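Local structure of transcriptional regulator, SorC family (Enterococcus faecalis, 2O0M) at residues N144-M154 against H235-I243; H170-G178 against A188-T199. The protein probably acts as a sugar-responsive transcriptional regulator of the SorC family, coupling carbohydrate binding to DNA binding. One frame throughout, in Å; residues are numbered along the deposited sequence.

Contact 1 (N144-M154 against H235-I243); sequences NTIAVMGGTTM and HANCVVHSI. With PO4 (phosphate ion), chain B.
Two neighbouring parallel strands of the Rossmann-like sugar-binding domain meet here, Ile146 beside Cys238, Ala147 beside Val239 and Val148 beside Val240, and the first runs through a glycine turn into a helix whose N-terminus holds a phosphate ion. Backbone hydrogen bonds run from Cys238 N to Thr145 O, from Ala147 N to Cys238 O (2.9 Å), from Val240 N to Ala147 O and from Met149 N to Val240 O. On one face of the sheet Ile146 and Val240 stand next to each other with their branches aimed alike, Ile146 CG2 4.0 Å from Val240 CG2. On the other, Ala147 CB rests on Ala236 CB (3.9 Å).

Beyond the last backbone bond the segments diverge, and a water bridges them, donating to Gly150 O and accepting from Ser242 N. The selenomethionine Met154 folds back over the strand end: bends at chi2 (-67°) and chi3 (-63°) bring its CE to 3.7 Å from Val240 CG1. Thr153 CB lies against Ser242 OG, a hydroxyl hydrogen-bonded to Ile306 O of the neighbouring strand.

Phosphate O2 takes both the backbone N and the OG1 of Thr153, each at 2.8 Å; a chi1 of -62° keeps OG1 beside its own backbone N, which lets the two donors converge on one oxygen. Lys312 NZ and Arg252 NH1 also hydrogen-bond to the ion. Gly151, the N-cap residue, passes with CA 3.6 Å from phosphate O3. Although the phosphate probably came from the crystallisation liquor, amide donors at a helix start together with two basic side chains make a site suited to an anion, consistent with recognition of a phosphorylated sugar.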
loop_
_atom_site.group_PDB
_atom_site.type_symbol
_atom_site.label_atom_id
_atom_site.label_comp_id
_atom_site.label_asym_id
_atom_site.label_seq_id
_atom_site.Cartn_x
_atom_site.Cartn_y
_atom_site.Cartn_z
ATOM N N ASN A 144 15.932 -6.608 -6.231
ATOM C CA ASN A 144 14.693 -6.554 -5.461
ATOM C C ASN A 144 13.554 -6.046 -6.319
ATOM O O ASN A 144 13.759 -5.178 -7.164
ATOM C CB ASN A 144 14.867 -5.612 -4.274
ATOM C CG ASN A 144 16.030 -6.002 -3.389
ATOM O OD1 ASN A 144 16.967 -5.211 -3.162
ATOM N ND2 ASN A 144 15.988 -7.220 -2.890
ATOM N N THR A 145 12.366 -6.605 -6.104
ATOM C CA THR A 145 11.146 -6.113 -6.733
ATOM C C THR A 145 10.184 -5.667 -5.626
ATOM O O THR A 145 9.810 -6.458 -4.756
ATOM C CB THR A 145 10.522 -7.168 -7.642
ATOM O OG1 THR A 145 11.453 -7.504 -8.682
ATOM C CG2 THR A 145 9.208 -6.672 -8.253
ATOM N N ILE A 146 9.841 -4.381 -5.663
ATOM C CA ILE A 146 8.975 -3.746 -4.683
ATOM C C ILE A 146 7.640 -3.417 -5.337
ATOM O O ILE A 146 7.570 -2.584 -6.243
ATOM C CB ILE A 146 9.588 -2.454 -4.127
ATOM C CG1 ILE A 146 10.961 -2.722 -3.513
ATOM C CG2 ILE A 146 8.668 -1.820 -3.089
ATOM C CD1 ILE A 146 12.118 -2.466 -4.443
ATOM N N ALA A 147 6.590 -4.084 -4.872
ATOM C CA ALA A 147 5.244 -3.892 -5.386
ATOM C C ALA A 147 4.533 -2.867 -4.519
ATOM O O ALA A 147 4.504 -2.983 -3.294
ATOM C CB ALA A 147 4.497 -5.178 -5.394
ATOM N N VAL A 148 3.955 -1.857 -5.154
ATOM C CA VAL A 148 3.388 -0.746 -4.409
ATOM C C VAL A 148 1.935 -0.469 -4.780
ATOM O O VAL A 148 1.508 -0.691 -5.914
ATOM C CB VAL A 148 4.200 0.538 -4.599
ATOM C CG1 VAL A 148 5.641 0.342 -4.132
ATOM C CG2 VAL A 148 4.176 0.991 -6.039
HETATM N N MSE A 149 1.177 -0.010 -3.788
HETATM C CA MSE A 149 -0.119 0.587 -4.021
HETATM C C MSE A 149 -0.024 2.105 -4.138
HETATM O O MSE A 149 0.981 2.713 -3.776
HETATM C CB MSE A 149 -1.115 0.188 -2.932
HETATM C CG MSE A 149 -1.459 -1.280 -2.947
HETATM SE SE MSE A 149 -2.425 -1.900 -4.535
HETATM C CE MSE A 149 -4.018 -0.938 -4.291
ATOM N N GLY A 150 -1.091 2.704 -4.649
ATOM C CA GLY A 150 -1.164 4.149 -4.826
ATOM C C GLY A 150 -1.929 4.828 -3.707
ATOM O O GLY A 150 -1.946 4.350 -2.572
ATOM N N GLY A 151 -2.564 5.942 -4.039
ATOM C CA GLY A 151 -3.312 6.739 -3.094
ATOM C C GLY A 151 -2.553 7.973 -2.661
ATOM O O GLY A 151 -1.378 8.148 -2.982
ATOM N N THR A 152 -3.232 8.845 -1.925
ATOM C CA THR A 152 -2.658 10.130 -1.553
ATOM C C THR A 152 -1.427 9.991 -0.659
ATOM O O THR A 152 -0.408 10.626 -0.892
ATOM C CB THR A 152 -3.709 11.021 -0.878
ATOM O OG1 THR A 152 -4.814 11.204 -1.766
ATOM C CG2 THR A 152 -3.126 12.366 -0.514
ATOM N N THR A 153 -1.513 9.135 0.356
ATOM C CA THR A 153 -0.378 8.896 1.244
ATOM C C THR A 153 0.829 8.412 0.474
ATOM O O THR A 153 1.925 8.943 0.615
ATOM C CB THR A 153 -0.737 7.864 2.315
ATOM O OG1 THR A 153 -1.807 8.386 3.104
ATOM C CG2 THR A 153 0.446 7.557 3.202
HETATM N N MSE A 154 0.624 7.391 -0.346
HETATM C CA MSE A 154 1.728 6.808 -1.083
HETATM C C MSE A 154 2.343 7.781 -2.108
HETATM O O MSE A 154 3.557 7.762 -2.334
HETATM C CB MSE A 154 1.277 5.526 -1.771
HETATM C CG MSE A 154 0.963 4.395 -0.800
HETATM SE SE MSE A 154 2.545 3.740 0.134
HETATM C CE MSE A 154 3.490 3.092 -1.424
ATOM N N HIS A 235 6.592 -12.170 -8.104
ATOM C CA HIS A 235 7.862 -12.490 -7.455
ATOM C C HIS A 235 8.397 -11.359 -6.585
ATOM O O HIS A 235 9.548 -11.398 -6.159
ATOM C CB HIS A 235 8.906 -12.879 -8.500
ATOM C CG HIS A 235 8.569 -14.139 -9.227
ATOM N ND1 HIS A 235 8.440 -15.350 -8.586
ATOM C CD2 HIS A 235 8.317 -14.374 -10.536
ATOM C CE1 HIS A 235 8.133 -16.282 -9.473
ATOM N NE2 HIS A 235 8.051 -15.714 -10.663
ATOM N N ALA A 236 7.566 -10.363 -6.285
ATOM C CA ALA A 236 8.009 -9.260 -5.434
ATOM C C ALA A 236 8.493 -9.794 -4.084
ATOM O O ALA A 236 7.869 -10.669 -3.506
ATOM C CB ALA A 236 6.888 -8.285 -5.219
ATOM N N ASN A 237 9.611 -9.270 -3.601
ATOM C CA ASN A 237 10.084 -9.583 -2.241
ATOM C C ASN A 237 9.800 -8.461 -1.229
ATOM O O ASN A 237 10.129 -8.581 -0.059
ATOM C CB ASN A 237 11.575 -9.979 -2.228
ATOM C CG ASN A 237 12.514 -8.859 -2.656
ATOM O OD1 ASN A 237 12.181 -8.023 -3.505
ATOM N ND2 ASN A 237 13.728 -8.865 -2.087
ATOM N N CYS A 238 9.168 -7.387 -1.696
ATOM C CA CYS A 238 8.759 -6.283 -0.845
ATOM C C CYS A 238 7.423 -5.720 -1.339
ATOM O O CYS A 238 7.167 -5.680 -2.555
ATOM C CB CYS A 238 9.844 -5.218 -0.860
ATOM S SG CYS A 238 9.528 -3.744 0.114
ATOM N N VAL A 239 6.562 -5.339 -0.393
ATOM C CA VAL A 239 5.309 -4.661 -0.706
ATOM C C VAL A 239 5.172 -3.454 0.206
ATOM O O VAL A 239 5.396 -3.561 1.403
ATOM C CB VAL A 239 4.088 -5.581 -0.535
ATOM C CG1 VAL A 239 2.780 -4.830 -0.818
ATOM C CG2 VAL A 239 4.172 -6.763 -1.479
ATOM N N VAL A 240 4.787 -2.324 -0.373
ATOM C CA VAL A 240 4.524 -1.102 0.393
ATOM C C VAL A 240 3.141 -0.585 0.014
ATOM O O VAL A 240 2.791 -0.504 -1.171
ATOM C CB VAL A 240 5.583 0.008 0.176
ATOM C CG1 VAL A 240 5.331 1.133 1.140
ATOM C CG2 VAL A 240 6.980 -0.545 0.344
ATOM N N HIS A 241 2.343 -0.255 1.031
ATOM C CA HIS A 241 0.976 0.170 0.804
ATOM C C HIS A 241 0.487 1.069 1.920
ATOM O O HIS A 241 1.074 1.092 2.998
ATOM C CB HIS A 241 0.083 -1.065 0.688
ATOM C CG HIS A 241 -0.097 -1.812 1.976
ATOM N ND1 HIS A 241 0.872 -2.626 2.522
ATOM C CD2 HIS A 241 -1.156 -1.877 2.814
ATOM C CE1 HIS A 241 0.422 -3.147 3.650
ATOM N NE2 HIS A 241 -0.818 -2.728 3.836
ATOM N N SER A 242 -0.592 1.801 1.656
ATOM C CA SER A 242 -1.341 2.451 2.721
ATOM C C SER A 242 -2.584 1.621 3.034
ATOM O O SER A 242 -2.775 0.502 2.525
ATOM C CB SER A 242 -1.667 3.920 2.383
ATOM O OG SER A 242 -2.143 4.623 3.519
ATOM N N ILE A 243 -3.399 2.160 3.925
ATOM C CA ILE A 243 -4.672 1.582 4.318
ATOM C C ILE A 243 -5.692 2.673 4.106
ATOM O O ILE A 243 -5.542 3.786 4.625
ATOM C CB ILE A 243 -4.646 1.133 5.792
ATOM C CG1 ILE A 243 -3.563 0.063 6.004
ATOM C CG2 ILE A 243 -6.003 0.595 6.230
ATOM C CD1 ILE A 243 -3.152 -0.087 7.455
HETATM P P PO4 B . -5.141 7.408 0.923
HETATM O O1 PO4 B . -5.978 7.098 2.109
HETATM O O2 PO4 B . -3.705 7.557 1.259
HETATM O O3 PO4 B . -5.391 6.390 -0.146
HETATM O O4 PO4 B . -5.629 8.689 0.319
HETATM O O HOH W 1 -2.495 2.310 -0.608
#

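Contact 2 (H170-G178 against A188-T199); sequences HNLFVPARG and ANSISAVMANKT
Phe173 lays one face of its ring against the selenomethionine Met195, the two side chains crossing at about a right angle. Met195 CB sits over that face, 3.9 Å from the ring centroid and only 17° off the normal, a CH-pi contact displaced toward the CD1–CE1 side. Its selenium, carried on by an extended chain, reaches past the same side and approaches obliquely, 3.7 Å from Phe173 CE1, in a Met-aromatic contact. With CG anti to the carbonyl carbon (chi1 -61°), the ring extends along the helix toward its C-terminal end. Ala196 and Thr199 meet the ring obliquely. Ala196 CA packs at Phe173 CD2, and Thr199 comes from the opposite direction to set OG1 3.3 Å from Phe173 CE2.

The strand 169-175 and the helix run nearly antiparallel, at 169°, as the first two elements of a beta-alpha-beta unit that strand 202-203 completes; the helix packs on one face of the sheet in this Rossmann-like domain. At the other end of the contact Pro175 meets the helix start, its CB 3.6 Å from Ala188 CB, while the side-chain amide of Asn189 crosses the CG–CD side of the proline ring.

Between these two clusters Ser192 faces the strand. Its hydroxyl donates to Ala188 O (2.9 Å) from above the carbonyl plane, so this oxygen receives both the amide and the side chain of Ser192, and OG lies against Val174 C and Pro175 N, a proline nitrogen without a hydrogen to offer. Thr199 OG1 donates to Met195 O (2.8 Å), which Thr199 N reaches from the opposite face of the carbonyl plane. A water lies within hydrogen-bonding distance of both Thr199 OG1 and Asn171 OD1, between helix and strand.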
loop_
_atom_site.group_PDB
_atom_site.type_symbol
_atom_site.label_atom_id
_atom_site.label_comp_id
_atom_site.label_asym_id
_atom_site.label_seq_id
_atom_site.Cartn_x
_atom_site.Cartn_y
_atom_site.Cartn_z
ATOM N N HIS A 170 19.935 -3.409 -6.668
ATOM C CA HIS A 170 19.144 -2.861 -7.759
ATOM C C HIS A 170 17.675 -3.086 -7.481
ATOM O O HIS A 170 17.214 -4.226 -7.461
ATOM C CB HIS A 170 19.541 -3.490 -9.084
ATOM C CG HIS A 170 21.009 -3.427 -9.345
ATOM N ND1 HIS A 170 21.731 -4.497 -9.828
ATOM C CD2 HIS A 170 21.904 -2.431 -9.137
ATOM C CE1 HIS A 170 23.002 -4.154 -9.934
ATOM N NE2 HIS A 170 23.134 -2.905 -9.524
ATOM N N ASN A 171 16.943 -1.989 -7.302
ATOM C CA ASN A 171 15.520 -2.055 -6.963
ATOM C C ASN A 171 14.618 -1.725 -8.139
ATOM O O ASN A 171 14.817 -0.713 -8.815
ATOM C CB ASN A 171 15.222 -1.088 -5.819
ATOM C CG ASN A 171 16.101 -1.321 -4.608
ATOM O OD1 ASN A 171 16.686 -0.375 -4.057
ATOM N ND2 ASN A 171 16.203 -2.573 -4.181
ATOM N N LEU A 172 13.622 -2.583 -8.362
ATOM C CA LEU A 172 12.597 -2.387 -9.377
ATOM C C LEU A 172 11.238 -2.181 -8.689
ATOM O O LEU A 172 10.832 -2.996 -7.852
ATOM C CB LEU A 172 12.522 -3.608 -10.284
ATOM C CG LEU A 172 11.492 -3.589 -11.402
ATOM C CD1 LEU A 172 11.885 -2.586 -12.462
ATOM C CD2 LEU A 172 11.316 -4.970 -11.988
ATOM N N PHE A 173 10.539 -1.116 -9.067
ATOM C CA PHE A 173 9.222 -0.807 -8.516
ATOM C C PHE A 173 8.136 -1.125 -9.537
ATOM O O PHE A 173 8.239 -0.754 -10.713
ATOM C CB PHE A 173 9.124 0.659 -8.060
ATOM C CG PHE A 173 10.100 1.021 -6.982
ATOM C CD1 PHE A 173 9.731 0.996 -5.642
ATOM C CD2 PHE A 173 11.422 1.328 -7.306
ATOM C CE1 PHE A 173 10.649 1.337 -4.641
ATOM C CE2 PHE A 173 12.355 1.659 -6.307
ATOM C CZ PHE A 173 11.960 1.643 -4.971
ATOM N N VAL A 174 7.109 -1.828 -9.077
ATOM C CA VAL A 174 5.981 -2.183 -9.898
ATOM C C VAL A 174 4.705 -1.961 -9.095
ATOM O O VAL A 174 4.720 -2.021 -7.861
ATOM C CB VAL A 174 6.053 -3.665 -10.325
ATOM C CG1 VAL A 174 7.254 -3.894 -11.220
ATOM C CG2 VAL A 174 6.109 -4.601 -9.111
ATOM N N PRO A 175 3.595 -1.706 -9.785
ATOM C CA PRO A 175 2.320 -1.642 -9.058
ATOM C C PRO A 175 1.920 -3.016 -8.520
ATOM O O PRO A 175 2.161 -4.013 -9.191
ATOM C CB PRO A 175 1.338 -1.217 -10.140
ATOM C CG PRO A 175 1.951 -1.746 -11.405
ATOM C CD PRO A 175 3.409 -1.502 -11.232
ATOM N N ALA A 176 1.292 -3.067 -7.341
ATOM C CA ALA A 176 0.861 -4.343 -6.756
ATOM C C ALA A 176 -0.427 -4.840 -7.406
ATOM O O ALA A 176 -0.716 -6.052 -7.422
ATOM C CB ALA A 176 0.645 -4.206 -5.272
ATOM N N ARG A 177 -1.208 -3.885 -7.901
ATOM C CA ARG A 177 -2.487 -4.169 -8.538
ATOM C C ARG A 177 -2.757 -3.268 -9.729
ATOM O O ARG A 177 -2.405 -2.103 -9.719
ATOM C CB ARG A 177 -3.645 -3.956 -7.547
ATOM C CG ARG A 177 -3.811 -5.034 -6.525
ATOM C CD ARG A 177 -4.220 -6.339 -7.195
ATOM N NE ARG A 177 -4.755 -7.315 -6.251
ATOM C CZ ARG A 177 -6.033 -7.462 -5.914
ATOM N NH1 ARG A 177 -6.989 -6.688 -6.423
ATOM N NH2 ARG A 177 -6.353 -8.402 -5.045
ATOM N N GLY A 178 -3.466 -3.817 -10.712
ATOM C CA GLY A 178 -4.060 -3.019 -11.777
ATOM C C GLY A 178 -5.565 -2.923 -11.595
ATOM O O GLY A 178 -6.149 -3.640 -10.791
ATOM N N ALA A 188 -1.093 3.527 -8.773
ATOM C CA ALA A 188 0.082 2.763 -8.383
ATOM C C ALA A 188 1.238 2.876 -9.412
ATOM O O ALA A 188 2.415 2.980 -9.027
ATOM C CB ALA A 188 -0.314 1.295 -8.163
ATOM N N ASN A 189 0.909 2.885 -10.704
ATOM C CA ASN A 189 1.928 3.086 -11.755
ATOM C C ASN A 189 2.712 4.368 -11.500
ATOM O O ASN A 189 3.943 4.404 -11.628
ATOM C CB ASN A 189 1.311 3.206 -13.163
ATOM C CG ASN A 189 1.040 1.871 -13.840
ATOM O OD1 ASN A 189 0.232 1.794 -14.806
ATOM N ND2 ASN A 189 1.683 0.824 -13.368
ATOM N N SER A 190 1.983 5.428 -11.179
ATOM C CA SER A 190 2.592 6.734 -10.953
ATOM C C SER A 190 3.498 6.713 -9.733
ATOM O O SER A 190 4.627 7.233 -9.778
ATOM C CB SER A 190 1.519 7.808 -10.832
ATOM O OG SER A 190 0.769 7.870 -12.031
ATOM N N ILE A 191 3.030 6.092 -8.650
ATOM C CA ILE A 191 3.838 5.973 -7.431
ATOM C C ILE A 191 5.120 5.178 -7.768
ATOM O O ILE A 191 6.208 5.541 -7.353
ATOM C CB ILE A 191 3.039 5.306 -6.250
ATOM C CG1 ILE A 191 2.207 6.339 -5.470
ATOM C CG2 ILE A 191 3.969 4.657 -5.259
ATOM C CD1 ILE A 191 1.117 6.999 -6.240
ATOM N N SER A 192 4.994 4.108 -8.555
ATOM C CA SER A 192 6.164 3.280 -8.915
ATOM C C SER A 192 7.229 4.104 -9.635
ATOM O O SER A 192 8.440 3.994 -9.349
ATOM C CB SER A 192 5.742 2.117 -9.822
ATOM O OG SER A 192 4.798 1.284 -9.165
ATOM N N ALA A 193 6.775 4.948 -10.561
ATOM C CA ALA A 193 7.688 5.743 -11.379
ATOM C C ALA A 193 8.399 6.775 -10.533
ATOM O O ALA A 193 9.619 6.976 -10.664
ATOM C CB ALA A 193 6.949 6.399 -12.523
ATOM N N VAL A 194 7.647 7.421 -9.652
ATOM C CA VAL A 194 8.226 8.424 -8.761
ATOM C C VAL A 194 9.218 7.780 -7.795
ATOM O O VAL A 194 10.338 8.282 -7.602
ATOM C CB VAL A 194 7.136 9.218 -8.005
ATOM C CG1 VAL A 194 7.762 10.138 -6.948
ATOM C CG2 VAL A 194 6.318 10.035 -9.004
HETATM N N MSE A 195 8.820 6.669 -7.187
HETATM C CA MSE A 195 9.722 5.974 -6.268
HETATM C C MSE A 195 11.006 5.587 -6.975
HETATM O O MSE A 195 12.092 5.754 -6.429
HETATM C CB MSE A 195 9.065 4.719 -5.704
HETATM C CG MSE A 195 8.002 4.990 -4.697
HETATM SE SE MSE A 195 7.853 3.502 -3.405
HETATM C CE MSE A 195 6.709 4.422 -2.154
ATOM N N ALA A 196 10.884 5.079 -8.195
ATOM C CA ALA A 196 12.065 4.674 -8.951
ATOM C C ALA A 196 12.992 5.865 -9.148
ATOM O O ALA A 196 14.200 5.781 -8.894
ATOM C CB ALA A 196 11.672 4.079 -10.281
ATOM N N ASN A 197 12.414 6.988 -9.573
ATOM C CA ASN A 197 13.184 8.205 -9.795
ATOM C C ASN A 197 13.888 8.672 -8.540
ATOM O O ASN A 197 15.088 8.898 -8.551
ATOM C CB ASN A 197 12.299 9.334 -10.313
ATOM C CG ASN A 197 13.080 10.624 -10.541
ATOM O OD1 ASN A 197 14.025 10.660 -11.340
ATOM N ND2 ASN A 197 12.705 11.677 -9.838
ATOM N N LYS A 198 13.141 8.790 -7.452
ATOM C CA LYS A 198 13.685 9.373 -6.229
ATOM C C LYS A 198 14.738 8.485 -5.549
ATOM O O LYS A 198 15.642 8.995 -4.868
ATOM C CB LYS A 198 12.565 9.708 -5.253
ATOM C CG LYS A 198 11.589 10.743 -5.760
ATOM C CD LYS A 198 12.199 12.123 -5.882
ATOM C CE LYS A 198 11.105 13.180 -5.989
ATOM N NZ LYS A 198 11.433 14.236 -6.959
ATOM N N THR A 199 14.619 7.168 -5.726
ATOM C CA THR A 199 15.525 6.208 -5.090
ATOM C C THR A 199 16.717 5.791 -5.953
ATOM O O THR A 199 17.610 5.098 -5.467
ATOM C CB THR A 199 14.796 4.924 -4.653
ATOM O OG1 THR A 199 14.327 4.203 -5.803
ATOM C CG2 THR A 199 13.639 5.250 -3.699
HETATM O O HOH W 2 16.454 1.948 -5.719
#

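Contact 2 is nested along the chain within the loop closed by contact 1, and their centres are about 8 Å apart. The strand of residues 144-148 lies between its partners in the sheet, pairing with 238-241 in contact 1 and with 170-175 through backbone pairs such as Ile146 N to Leu172 O, 2.8 Å, a probable hydrogen bond. Helix 188-199 packs over strands 144-148 and 170-175: Val148 CG2 lies 3.2 Å from Ser192 OG, and Met195 also touches Val148 and Met154. Met154 thus links this apolar layer to the helix start that binds the phosphate, whereas the groups that hydrogen-bond to the ion belong to contact 1 and its surroundings, not to contact 2.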